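Local coordinates for ABC-type transport system, sugar-family extracellular solute-binding protein (Peptoclostridium difficile 630, PDB 6HNI), which binds tyrosine between its two lobes, probably to deliver it to an ABC-type importer, and also has adhesive properties as a surface lipoprotein of this pathogen, at residues I26-L31 / F89-P94; L212-D217 / I236-A241; D290-E295 / S312-K317. The protein carries 1 engineered substitution. All coordinates share one frame; numbering follows the deposited sequence. Where two conformers were deposited one is given.

Interaction 1 (I26-L31 / F89-P94); sequences IGITQL and FAISTP. With TYR (tyrosine), chain B.
Backbone hydrogen bonds join Gly-27 and Thr-29 to Phe-89 and Ile-91 across two neighbouring parallel strands. Phe-89 N donates to Gly-27 O (2.8 Å), Phe-89 O accepts from Thr-29 N, and Ile-91 N reaches Thr-29 O at 2.9 Å; a last bond, Leu-31 N to Ile-91 O, is weak at 3.5 Å.

Apolar packing fills the side of the sheet that carries Ile-28, Phe-89 and Ile-91. Ile-28 and Phe-89 run alongside each other, with Ile-28 CG1 in plane at the ring edge and Ile-28 CG2 3.8 Å from Phe-89 CD2. Ile-91 CG1 lies over one ring face, offset toward the rim, and the ring stacks on Phe-44. Gln-30 stretches past Ile-91 CD1, its NE2 bonded to Asp-38 and Val-32 O. Beyond the strands, Leu-31 CB meets Ser-92 OG, which is hydrogen-bonded to Ser-95 OG, and Leu-31 CD2 touches Pro-94 CG.

Ligand bonds begin after Ser-92, the N-cap of helix 93-102: Thr-93 N points almost straight (176°) at O of the bound tyrosine (2.8 Å), and Thr-93 OG1 donates to its OXT at 2.6 Å. The buried strand pair thus presents a helix N-terminus to the ligand's carboxylate, whose charge the helix dipole would probably help to stabilise.

Interaction 2 (L212-D217 / I236-A241); sequences LYVPTD and IPVIAA. With TYR (tyrosine), chain B.
Leu-212 and Val-238 point the same way from paired parallel strands, lying side by side with Leu-212 CD2 4.0 Å from Val-238 CG1. That same methyl is met obliquely by Val-214 CG2 at 3.6 Å, so Val-238 is wedged between two residues of the other strand; helix 224-233 packs on this side through Val-227 and Ala-231.

On the other side of the sheet Tyr-213 has CG anti to its own N (chi1 -178°), which carries the ring forward along the strand, past Ile-239 O, until OH lies 3.7 Å from Ala-241 CB. This small methyl also receives Thr-216 CG2 at 3.6 Å. With chi1 at 65°, Thr-216 turns CG2 to Ala-241 and OG1 to the bound tyrosine, whose N donates to it at 2.9 Å; Gln-172 NE2 holds the same oxygen.

Four backbone bonds hold the strands in register, from Leu-212 N to Pro-237 O through to Ala-241 N to Val-214 O (2.9 Å). Asp-217, next after Thr-216 and the N-cap of helix 218-221, has its N 3.5 Å from CE1 of the ligand. Parallel strands whose C-terminal loops supply ligand contacts are characteristic of the alpha/beta lobes of periplasmic-type binding proteins; here the loop after strand 211-214 lines the pocket with Thr-216 and Asp-217.

Interaction 3 (D290-E295 / S312-K317); sequences DIIVNE and SYVKTK
Val-293 and Tyr-313 extend side by side from adjacent parallel strands, with Val-293 CG1 at the edge of the phenol ring, near its plane and 3.6 Å from Tyr-313 CE1. On the opposite side of the sheet Ile-292 and Val-314 cross at about a right angle, bringing Ile-292 CG2 to 3.7 Å from Val-314 CG1.

Glu-295 approaches Tyr-313 crosswise, its carboxylate turned 80° from the ring plane and OE2 3.7 Å from Tyr-313 CB. Its CG sits between the backbone N and the carbonyl carbon (chi1 67°), and the extended chain beyond crosses Lys-315 at a slant. In the conformer given, OE1 makes only a long salt bridge to Lys-315 NZ (3.9 Å). Asn-294 turns its amide toward Thr-316: ND2 donates to OG1 at 3.0 Å, with that oxygen near the amide plane.

Backbone bonds hold the pairs in step. Ser-312 N donates to Ile-291 O, Val-293 N to Ser-312 O and Val-314 N to Val-293 O, and Glu-295 N continues the series onto Val-314 O at 2.9 Å. These strands are the two ends of a beta-alpha-beta unit, connected through helix 295-300, and strand 252-255 flanks 290-294 antiparallel on its other side.

Asn-294 is the N-cap of that helix. Its OD1 accepts from Ile-297 N while ND2 also bonds Val-246 O, so both ends of the amide are tied down and its rotation is set. Lys-305 makes a cation-pi contact with Tyr-313 and a weak, long ion pair with Glu-295 OE2. Val-246 of helix 243-247 packs against Val-314. At the start of the pair, a water donates to Ile-291 O at 2.7 Å and, in the conformer given, is hydrogen-bonded with Ser-312 OG.

Along the chain the three contacts follow in series, each closing before the next opens. Interactions 1 and 2 belong to separate parallel sheets, of five and four strands, on opposite sides of the chain's centre; their centres are about 24 Å apart, their nearest atoms about 7 Å, with tyrosine touching both. Interaction 1 bonds its carboxylate and interaction 2 its amino group, alongside other pocket residues, so the amino acid spans the cleft of the closed form. Interaction 3 lies in a small mixed sheet, its centre about 14 Å from that of interaction 2 and about 27 Å from that of interaction 1. Strand 252-255 borders it and bonds to strand 238-240 through Ala-252, linking interactions 2 and 3.

Interaction 1 (I26-L31 / F89-P94)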
loop_
_atom_site.group_PDB
_atom_site.type_symbol
_atom_site.label_atom_id
_atom_site.label_comp_id
_atom_site.label_asym_id
_atom_site.label_seq_id
_atom_site.Cartn_x
_atom_site.Cartn_y
_atom_site.Cartn_z
ATOM N N ILE A 26 11.764 -19.506 4.620
ATOM C CA ILE A 26 11.067 -18.387 3.992
ATOM C C ILE A 26 11.657 -17.119 4.598
ATOM O O ILE A 26 11.742 -16.965 5.778
ATOM C CB ILE A 26 9.548 -18.441 4.259
ATOM C CG1 ILE A 26 8.935 -19.770 3.753
ATOM C CG2 ILE A 26 8.880 -17.179 3.705
ATOM C CD1 ILE A 26 7.474 -19.867 4.110
ATOM N N GLY A 27 12.022 -16.192 3.717
ATOM C CA GLY A 27 12.399 -14.822 4.144
ATOM C C GLY A 27 11.264 -13.860 3.864
ATOM O O GLY A 27 10.732 -13.878 2.747
ATOM N N ILE A 28 10.899 -13.071 4.891
ATOM C CA ILE A 28 9.895 -12.016 4.686
ATOM C C ILE A 28 10.648 -10.678 4.811
ATOM O O ILE A 28 11.305 -10.450 5.784
ATOM C CB ILE A 28 8.789 -12.058 5.728
ATOM C CG1 ILE A 28 8.054 -13.432 5.748
ATOM C CG2 ILE A 28 7.813 -10.900 5.480
ATOM C CD1 ILE A 28 6.864 -13.513 6.665
ATOM N N THR A 29 10.523 -9.909 3.741
ATOM C CA THR A 29 11.172 -8.550 3.697
ATOM C C THR A 29 10.058 -7.525 3.604
ATOM O O THR A 29 9.312 -7.471 2.647
ATOM C CB THR A 29 12.206 -8.483 2.572
ATOM O OG1 THR A 29 12.705 -7.097 2.514
ATOM C CG2 THR A 29 11.719 -8.812 1.211
ATOM N N GLN A 30 9.967 -6.722 4.665
ATOM C CA GLN A 30 8.930 -5.698 4.770
ATOM C C GLN A 30 9.591 -4.298 4.878
ATOM O O GLN A 30 10.522 -4.132 5.635
ATOM C CB GLN A 30 8.076 -5.951 6.005
ATOM C CG GLN A 30 6.886 -5.034 6.159
ATOM C CD GLN A 30 5.988 -5.354 7.342
ATOM O OE1 GLN A 30 5.758 -6.549 7.658
ATOM N NE2 GLN A 30 5.392 -4.336 7.958
ATOM N N LEU A 31 9.094 -3.336 4.106
ATOM C CA LEU A 31 9.761 -2.012 4.110
ATOM C C LEU A 31 9.778 -1.317 5.479
ATOM O O LEU A 31 10.821 -0.793 5.910
ATOM C CB LEU A 31 9.083 -1.157 3.057
ATOM C CG LEU A 31 9.524 0.322 3.000
ATOM C CD1 LEU A 31 10.981 0.361 2.634
ATOM C CD2 LEU A 31 8.625 1.001 1.999
ATOM N N PHE A 89 9.115 -13.590 0.541
ATOM C CA PHE A 89 7.857 -12.844 0.528
ATOM C C PHE A 89 8.239 -11.355 0.760
ATOM O O PHE A 89 8.792 -11.008 1.787
ATOM C CB PHE A 89 6.967 -13.350 1.661
ATOM C CG PHE A 89 5.677 -12.590 1.884
ATOM C CD1 PHE A 89 4.891 -12.133 0.824
ATOM C CD2 PHE A 89 5.236 -12.380 3.164
ATOM C CE1 PHE A 89 3.710 -11.399 1.099
ATOM C CE2 PHE A 89 4.064 -11.687 3.430
ATOM C CZ PHE A 89 3.308 -11.233 2.368
ATOM N N ALA A 90 7.898 -10.572 -0.266
ATOM C CA ALA A 90 8.288 -9.104 -0.267
ATOM C C ALA A 90 7.021 -8.252 -0.183
ATOM O O ALA A 90 6.092 -8.371 -0.995
ATOM C CB ALA A 90 9.110 -8.781 -1.522
ATOM N N ILE A 91 7.048 -7.322 0.792
ATOM C CA ILE A 91 5.906 -6.522 1.117
ATOM C C ILE A 91 6.297 -5.071 0.800
ATOM O O ILE A 91 7.108 -4.503 1.524
ATOM C CB ILE A 91 5.511 -6.660 2.601
ATOM C CG1 ILE A 91 5.210 -8.147 2.961
ATOM C CG2 ILE A 91 4.357 -5.758 2.967
ATOM C CD1 ILE A 91 5.084 -8.302 4.447
ATOM N N SER A 92 5.616 -4.562 -0.232
ATOM C CA SER A 92 5.802 -3.201 -0.854
ATOM C C SER A 92 6.668 -3.269 -2.080
ATOM O O SER A 92 7.548 -4.118 -2.254
ATOM C CB SER A 92 6.366 -2.152 0.116
ATOM O OG SER A 92 7.774 -2.241 0.197
ATOM N N THR A 93 6.523 -2.195 -2.916
ATOM C CA THR A 93 7.298 -2.056 -4.124
ATOM C C THR A 93 8.800 -1.992 -3.847
ATOM O O THR A 93 9.570 -2.679 -4.485
ATOM C CB THR A 93 6.773 -0.935 -5.029
ATOM O OG1 THR A 93 5.462 -1.234 -5.464
ATOM C CG2 THR A 93 7.662 -0.708 -6.224
ATOM N N PRO A 94 9.250 -1.061 -2.971
ATOM C CA PRO A 94 10.690 -1.038 -2.692
ATOM C C PRO A 94 11.296 -2.370 -2.210
ATOM O O PRO A 94 12.398 -2.758 -2.660
ATOM C CB PRO A 94 10.842 0.113 -1.674
ATOM C CG PRO A 94 9.621 0.951 -1.873
ATOM C CD PRO A 94 8.533 -0.051 -2.195
HETATM N N TYR B . 1.225 0.341 -2.775
HETATM C CA TYR B . 2.490 0.519 -2.040
HETATM C C TYR B . 3.638 -0.053 -2.857
HETATM O O TYR B . 4.741 -0.133 -2.331
HETATM C CB TYR B . 2.407 0.032 -0.579
HETATM C CG TYR B . 1.454 0.834 0.244
HETATM C CD1 TYR B . 1.752 2.198 0.535
HETATM C CD2 TYR B . 0.256 0.364 0.692
HETATM C CE1 TYR B . 0.850 2.970 1.219
HETATM C CE2 TYR B . -0.660 1.127 1.383
HETATM C CZ TYR B . -0.354 2.482 1.650
HETATM O OH TYR B . -1.263 3.267 2.333
HETATM O OXT TYR B . 3.476 -0.327 -4.028
#

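Interaction 2 (L212-D217 / I236-A241)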
loop_
_atom_site.group_PDB
_atom_site.type_symbol
_atom_site.label_atom_id
_atom_site.label_comp_id
_atom_site.label_asym_id
_atom_site.label_seq_id
_atom_site.Cartn_x
_atom_site.Cartn_y
_atom_site.Cartn_z
ATOM N N LEU A 212 -7.179 16.778 0.149
ATOM C CA LEU A 212 -5.915 16.050 -0.073
ATOM C C LEU A 212 -6.243 14.597 -0.402
ATOM O O LEU A 212 -7.083 14.012 0.304
ATOM C CB LEU A 212 -5.066 16.064 1.129
ATOM C CG LEU A 212 -3.650 15.562 0.929
ATOM C CD1 LEU A 212 -2.757 16.474 0.129
ATOM C CD2 LEU A 212 -3.011 15.270 2.271
ATOM N N TYR A 213 -5.636 14.106 -1.460
ATOM C CA TYR A 213 -5.711 12.636 -1.768
ATOM C C TYR A 213 -4.383 11.998 -1.390
ATOM O O TYR A 213 -3.317 12.472 -1.791
ATOM C CB TYR A 213 -6.006 12.447 -3.235
ATOM C CG TYR A 213 -6.140 10.968 -3.632
ATOM C CD1 TYR A 213 -7.297 10.269 -3.370
ATOM C CD2 TYR A 213 -5.102 10.269 -4.243
ATOM C CE1 TYR A 213 -7.385 8.902 -3.700
ATOM C CE2 TYR A 213 -5.230 8.930 -4.581
ATOM C CZ TYR A 213 -6.396 8.317 -4.332
ATOM O OH TYR A 213 -6.483 6.934 -4.664
ATOM N N VAL A 214 -4.450 10.894 -0.637
ATOM C CA VAL A 214 -3.250 10.160 -0.245
ATOM C C VAL A 214 -3.196 8.846 -1.022
ATOM O O VAL A 214 -3.960 7.898 -0.705
ATOM C CB VAL A 214 -3.187 9.975 1.260
ATOM C CG1 VAL A 214 -1.957 9.162 1.672
ATOM C CG2 VAL A 214 -3.211 11.330 1.985
ATOM N N PRO A 215 -2.324 8.754 -2.003
ATOM C CA PRO A 215 -2.137 7.469 -2.704
ATOM C C PRO A 215 -1.468 6.466 -1.765
ATOM O O PRO A 215 -1.143 6.744 -0.632
ATOM C CB PRO A 215 -1.207 7.821 -3.873
ATOM C CG PRO A 215 -0.727 9.182 -3.634
ATOM C CD PRO A 215 -1.277 9.738 -2.381
ATOM N N THR A 216 -1.342 5.228 -2.284
ATOM C CA THR A 216 -0.569 4.210 -1.554
ATOM C C THR A 216 0.944 4.400 -1.714
ATOM O O THR A 216 1.624 3.741 -2.471
ATOM C CB THR A 216 -1.031 2.759 -1.907
ATOM O OG1 THR A 216 -0.765 2.462 -3.239
ATOM C CG2 THR A 216 -2.498 2.605 -1.543
ATOM N N ASP A 217 1.392 5.510 -1.072
ATOM C CA ASP A 217 2.736 5.960 -0.991
ATOM C C ASP A 217 3.288 5.652 0.411
ATOM O O ASP A 217 2.699 6.012 1.417
ATOM C CB ASP A 217 2.709 7.512 -1.168
ATOM C CG ASP A 217 4.094 8.110 -1.165
ATOM O OD1 ASP A 217 4.676 8.382 -0.088
ATOM O OD2 ASP A 217 4.604 8.316 -2.280
ATOM N N ILE A 236 -8.985 20.809 6.113
ATOM C CA ILE A 236 -8.821 20.137 4.812
ATOM C C ILE A 236 -9.172 18.659 4.990
ATOM O O ILE A 236 -8.474 17.972 5.744
ATOM C CB ILE A 236 -7.367 20.255 4.267
ATOM C CG1 ILE A 236 -6.925 21.737 4.116
ATOM C CG2 ILE A 236 -7.213 19.571 2.900
ATOM C CD1 ILE A 236 -5.449 21.890 3.777
ATOM N N PRO A 237 -10.243 18.182 4.298
ATOM C CA PRO A 237 -10.519 16.708 4.305
ATOM C C PRO A 237 -9.417 15.974 3.570
ATOM O O PRO A 237 -8.943 16.394 2.506
ATOM C CB PRO A 237 -11.854 16.589 3.580
ATOM C CG PRO A 237 -12.361 17.982 3.350
ATOM C CD PRO A 237 -11.238 18.940 3.508
ATOM N N VAL A 238 -9.011 14.859 4.158
ATOM C CA VAL A 238 -8.030 13.969 3.545
ATOM C C VAL A 238 -8.677 12.584 3.194
ATOM O O VAL A 238 -9.180 11.916 4.087
ATOM C CB VAL A 238 -6.859 13.738 4.510
ATOM C CG1 VAL A 238 -5.831 12.866 3.870
ATOM C CG2 VAL A 238 -6.225 15.076 4.922
ATOM N N ILE A 239 -8.690 12.306 1.917
ATOM C CA ILE A 239 -9.168 10.991 1.410
ATOM C C ILE A 239 -7.927 10.199 1.128
ATOM O O ILE A 239 -7.082 10.556 0.329
ATOM C CB ILE A 239 -9.995 11.176 0.132
ATOM C CG1 ILE A 239 -11.230 12.043 0.368
ATOM C CG2 ILE A 239 -10.368 9.824 -0.439
ATOM C CD1 ILE A 239 -12.102 11.665 1.514
ATOM N N ALA A 240 -7.876 8.987 1.721
ATOM C CA ALA A 240 -6.765 8.074 1.444
ATOM C C ALA A 240 -7.227 6.921 0.576
ATOM O O ALA A 240 -8.424 6.568 0.577
ATOM C CB ALA A 240 -6.192 7.520 2.734
ATOM N N ALA A 241 -6.278 6.305 -0.100
ATOM C CA ALA A 241 -6.556 5.131 -0.955
ATOM C C ALA A 241 -6.947 3.875 -0.183
ATOM O O ALA A 241 -7.620 3.032 -0.769
ATOM C CB ALA A 241 -5.363 4.845 -1.821
HETATM N N TYR B . 1.225 0.341 -2.775
HETATM C CA TYR B . 2.490 0.519 -2.040
HETATM C C TYR B . 3.638 -0.053 -2.857
HETATM O O TYR B . 4.741 -0.133 -2.331
HETATM C CB TYR B . 2.407 0.032 -0.579
HETATM C CG TYR B . 1.454 0.834 0.244
HETATM C CD1 TYR B . 1.752 2.198 0.535
HETATM C CD2 TYR B . 0.256 0.364 0.692
HETATM C CE1 TYR B . 0.850 2.970 1.219
HETATM C CE2 TYR B . -0.660 1.127 1.383
HETATM C CZ TYR B . -0.354 2.482 1.650
HETATM O OH TYR B . -1.263 3.267 2.333
HETATM O OXT TYR B . 3.476 -0.327 -4.028
#

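Interaction 3 (D290-E295 / S312-K317)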
loop_
_atom_site.group_PDB
_atom_site.type_symbol
_atom_site.label_atom_id
_atom_site.label_comp_id
_atom_site.label_asym_id
_atom_site.label_seq_id
_atom_site.Cartn_x
_atom_site.Cartn_y
_atom_site.Cartn_z
ATOM N N ASP A 290 -14.304 -1.276 0.762
ATOM C CA ASP A 290 -15.189 -0.917 1.865
ATOM C C ASP A 290 -14.908 0.494 2.274
ATOM O O ASP A 290 -13.734 0.930 2.270
ATOM C CB ASP A 290 -15.004 -1.832 3.067
ATOM C CG ASP A 290 -15.583 -3.252 2.801
ATOM O OD1 ASP A 290 -16.807 -3.412 2.926
ATOM O OD2 ASP A 290 -14.830 -4.187 2.451
ATOM N N ILE A 291 -15.988 1.220 2.586
ATOM C CA ILE A 291 -15.835 2.615 3.003
ATOM C C ILE A 291 -15.628 2.659 4.518
ATOM O O ILE A 291 -16.441 2.120 5.299
ATOM C CB ILE A 291 -17.047 3.495 2.617
ATOM C CG1 ILE A 291 -17.313 3.468 1.124
ATOM C CG2 ILE A 291 -16.852 4.975 3.085
ATOM C CD1 ILE A 291 -18.635 4.064 0.718
ATOM N N ILE A 292 -14.508 3.271 4.930
ATOM C CA ILE A 292 -14.141 3.404 6.330
ATOM C C ILE A 292 -13.809 4.902 6.555
ATOM O O ILE A 292 -13.096 5.547 5.765
ATOM C CB ILE A 292 -12.951 2.475 6.711
ATOM C CG1 ILE A 292 -13.385 0.991 6.580
ATOM C CG2 ILE A 292 -12.457 2.784 8.117
ATOM C CD1 ILE A 292 -12.272 -0.019 6.816
ATOM N N VAL A 293 -14.375 5.422 7.644
ATOM C CA VAL A 293 -14.287 6.822 8.006
ATOM C C VAL A 293 -13.792 6.910 9.455
ATOM O O VAL A 293 -14.186 6.136 10.308
ATOM C CB VAL A 293 -15.658 7.493 7.877
ATOM C CG1 VAL A 293 -15.657 8.900 8.487
ATOM C CG2 VAL A 293 -16.093 7.526 6.430
ATOM N N ASN A 294 -12.927 7.882 9.723
ATOM C CA ASN A 294 -12.425 8.130 11.036
ATOM C C ASN A 294 -13.415 9.077 11.651
ATOM O O ASN A 294 -13.469 10.273 11.298
ATOM C CB ASN A 294 -10.981 8.662 10.989
ATOM C CG ASN A 294 -10.393 8.912 12.377
ATOM O OD1 ASN A 294 -11.054 9.473 13.241
ATOM N ND2 ASN A 294 -9.145 8.480 12.594
ATOM N N GLU A 295 -14.202 8.593 12.616
ATOM C CA GLU A 295 -15.253 9.420 13.231
ATOM C C GLU A 295 -14.703 10.584 14.055
ATOM O O GLU A 295 -15.402 11.557 14.275
ATOM C CB GLU A 295 -16.229 8.578 14.083
ATOM C CG GLU A 295 -15.671 7.947 15.353
ATOM C CD GLU A 295 -16.770 7.303 16.216
ATOM O OE1 GLU A 295 -17.074 7.820 17.309
ATOM O OE2 GLU A 295 -17.350 6.278 15.807
ATOM N N SER A 312 -18.400 2.151 7.721
ATOM C CA SER A 312 -17.912 1.727 9.042
ATOM C C SER A 312 -17.012 2.824 9.612
ATOM O O SER A 312 -16.343 3.528 8.832
ATOM C CB SER A 312 -17.112 0.423 8.927
ATOM O OG SER A 312 -17.932 -0.670 8.533
ATOM N N TYR A 313 -17.007 2.957 10.937
ATOM C CA TYR A 313 -16.214 4.008 11.578
ATOM C C TYR A 313 -15.103 3.423 12.427
ATOM O O TYR A 313 -15.254 2.348 13.048
ATOM C CB TYR A 313 -17.117 4.902 12.433
ATOM C CG TYR A 313 -18.092 5.674 11.564
ATOM C CD1 TYR A 313 -17.681 6.822 10.890
ATOM C CD2 TYR A 313 -19.379 5.221 11.353
ATOM C CE1 TYR A 313 -18.555 7.523 10.061
ATOM C CE2 TYR A 313 -20.263 5.898 10.541
ATOM C CZ TYR A 313 -19.844 7.050 9.887
ATOM O OH TYR A 313 -20.694 7.726 9.065
ATOM N N VAL A 314 -13.991 4.146 12.396
ATOM C CA VAL A 314 -12.804 3.868 13.198
ATOM C C VAL A 314 -12.493 5.112 14.047
ATOM O O VAL A 314 -12.897 6.242 13.708
ATOM C CB VAL A 314 -11.578 3.420 12.391
ATOM C CG1 VAL A 314 -11.810 2.056 11.680
ATOM C CG2 VAL A 314 -11.119 4.474 11.396
ATOM N N LYS A 315 -11.709 4.896 15.099
ATOM C CA LYS A 315 -11.224 5.985 15.963
ATOM C C LYS A 315 -9.737 5.958 15.884
ATOM O O LYS A 315 -9.164 4.924 15.579
ATOM C CB LYS A 315 -11.711 5.790 17.380
ATOM C CG LYS A 315 -13.223 5.915 17.455
ATOM C CD LYS A 315 -13.710 5.678 18.862
ATOM C CE LYS A 315 -15.085 6.281 19.065
ATOM N NZ LYS A 315 -15.549 6.138 20.470
ATOM N N THR A 316 -9.101 7.091 16.124
ATOM C CA THR A 316 -7.661 7.222 15.868
ATOM C C THR A 316 -6.783 6.240 16.654
ATOM O O THR A 316 -6.916 6.129 17.877
ATOM C CB THR A 316 -7.203 8.668 16.070
ATOM O OG1 THR A 316 -7.889 9.475 15.117
ATOM C CG2 THR A 316 -5.670 8.817 15.838
ATOM N N LYS A 317 -5.894 5.546 15.914
ATOM C CA LYS A 317 -4.946 4.543 16.455
ATOM C C LYS A 317 -3.896 5.184 17.352
ATOM O O LYS A 317 -4.024 5.166 18.580
ATOM C CB LYS A 317 -4.229 3.811 15.311
HETATM O O HOH W 1 -17.120 -0.471 5.765
#